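Local atomic coordinates of DNA repair protein PprA (Deinococcus deserti, PDB entry 6MC8), a protein that takes part in the repair of DNA damage in a radiation-induced response, binds DNA, forms filaments and is linked to genome segregation. Residues Val194-Thr199 with Glu290-Ala295. The protein carries 2 engineered substitutions. Residues are numbered along the deposited sequence; the frame is centred on the assembly and turned at random.
Sequences VHRPAT and ELQKAA
With CG of Gln-292 anti to its carbonyl carbon and the chain extended beyond it, the carboxamide reaches out from the helix to Arg-196, whose own chain starts with CG anti to the backbone N and bends at chi3 (-65°), bringing the guanidinium round to the amide. Both ends of the amide are used. Gln-292 OE1 accepts a hydrogen bond from Arg-196 NH1, arriving at the guanidinium edge with the two planes 50° apart; the modelled 2.5 Å is unusually short, and the exact length is doubtful at this resolution. At the other end Gln-292 NE2 gives a weak bond to the backbone O of Arg-196, 3.3 Å away, and also a hydrogen bond to the carbonyl of Val-259. A glutamine suits this place because it can accept and donate at once, while the small Ala-198 lets the amide lie close, its CB 4.2 Å from Gln-292 NE2. Arginine suits the facing position because its several N-H groups serve the amide oxygen, Asp-289 through a salt bridge from NH2, and the carbonyl of Ala-177 through NE. Were Arg-196 cut back to an alanine, Asp-289 would probably lose this cationic mate and Gln-292 OE1 its donor. The contact is a polar side-chain bridge in a mixed alpha+beta chain, joining the loop that leaves strand 189-195 of an antiparallel sheet to the long helix 274-304.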
# COMPACT_ATOMS: atom_id res chain seq x y z
N VAL A 194 4.63 18.40 10.62
CA VAL A 194 5.22 19.72 10.46
C VAL A 194 6.39 19.82 11.43
O VAL A 194 6.20 19.64 12.64
CB VAL A 194 4.19 20.83 10.70
CG1 VAL A 194 4.85 22.16 10.84
CG2 VAL A 194 3.21 20.88 9.55
N HIS A 195 7.58 20.09 10.91
CA HIS A 195 8.82 19.95 11.66
C HIS A 195 9.65 21.23 11.61
O HIS A 195 9.98 21.71 10.52
CB HIS A 195 9.64 18.79 11.11
CG HIS A 195 10.95 18.59 11.80
ND1 HIS A 195 11.06 18.01 13.03
CD2 HIS A 195 12.21 18.90 11.41
CE1 HIS A 195 12.34 17.96 13.38
NE2 HIS A 195 13.05 18.50 12.41
N ARG A 196 9.99 21.76 12.77
CA ARG A 196 11.00 22.80 12.90
C ARG A 196 12.07 22.28 13.84
O ARG A 196 11.74 21.90 14.98
CB ARG A 196 10.42 24.12 13.41
CG ARG A 196 11.44 25.25 13.38
CD ARG A 196 10.92 26.53 14.00
NE ARG A 196 9.81 27.11 13.26
CZ ARG A 196 8.58 27.19 13.73
NH1 ARG A 196 8.31 26.73 14.94
NH2 ARG A 196 7.63 27.74 13.00
N PRO A 197 13.34 22.23 13.42
CA PRO A 197 14.37 21.55 14.21
C PRO A 197 14.68 22.25 15.52
O PRO A 197 14.85 23.47 15.57
CB PRO A 197 15.58 21.56 13.27
CG PRO A 197 15.01 21.70 11.92
CD PRO A 197 13.83 22.58 12.08
N ALA A 198 14.75 21.46 16.58
CA ALA A 198 15.04 21.96 17.91
C ALA A 198 15.73 20.88 18.72
O ALA A 198 15.26 19.75 18.79
CB ALA A 198 13.77 22.42 18.63
N THR A 199 16.86 21.24 19.31
CA THR A 199 17.55 20.42 20.30
C THR A 199 17.25 21.00 21.67
O THR A 199 16.75 22.12 21.78
CB THR A 199 19.07 20.40 20.03
OG1 THR A 199 19.62 21.71 20.20
CG2 THR A 199 19.36 19.90 18.64
N GLU A 290 2.89 26.81 18.86
CA GLU A 290 2.47 27.05 20.23
C GLU A 290 3.25 26.19 21.22
O GLU A 290 3.61 26.66 22.30
CB GLU A 290 0.96 26.83 20.37
CG GLU A 290 0.44 26.99 21.79
CD GLU A 290 0.71 28.37 22.38
OE1 GLU A 290 0.67 29.38 21.65
OE2 GLU A 290 1.00 28.44 23.60
N LEU A 291 3.54 24.94 20.85
CA LEU A 291 4.29 24.05 21.74
C LEU A 291 5.72 24.52 21.92
O LEU A 291 6.30 24.35 23.00
CB LEU A 291 4.26 22.63 21.20
CG LEU A 291 2.98 21.84 21.39
CD1 LEU A 291 3.05 20.62 20.53
CD2 LEU A 291 2.81 21.45 22.84
N GLN A 292 6.30 25.13 20.89
CA GLN A 292 7.66 25.65 21.02
C GLN A 292 7.67 26.97 21.79
O GLN A 292 8.63 27.26 22.50
CB GLN A 292 8.30 25.80 19.65
CG GLN A 292 8.71 24.48 19.04
CD GLN A 292 9.29 24.61 17.65
OE1 GLN A 292 9.19 25.66 17.02
NE2 GLN A 292 9.94 23.56 17.19
N LYS A 293 6.62 27.78 21.66
CA LYS A 293 6.56 29.01 22.43
C LYS A 293 6.20 28.73 23.89
O LYS A 293 6.67 29.43 24.79
CB LYS A 293 5.57 30.00 21.81
CG LYS A 293 6.09 30.66 20.55
CD LYS A 293 5.22 31.82 20.10
CE LYS A 293 3.95 31.34 19.44
NZ LYS A 293 3.16 32.48 18.89
N ALA A 294 5.39 27.70 24.14
CA ALA A 294 5.12 27.30 25.52
C ALA A 294 6.33 26.63 26.14
O ALA A 294 6.51 26.66 27.36
CB ALA A 294 3.91 26.38 25.58
N ALA A 295 7.18 26.02 25.30
CA ALA A 295 8.44 25.48 25.78
C ALA A 295 9.37 26.58 26.24
O ALA A 295 10.06 26.44 27.25
CB ALA A 295 9.11 24.65 24.69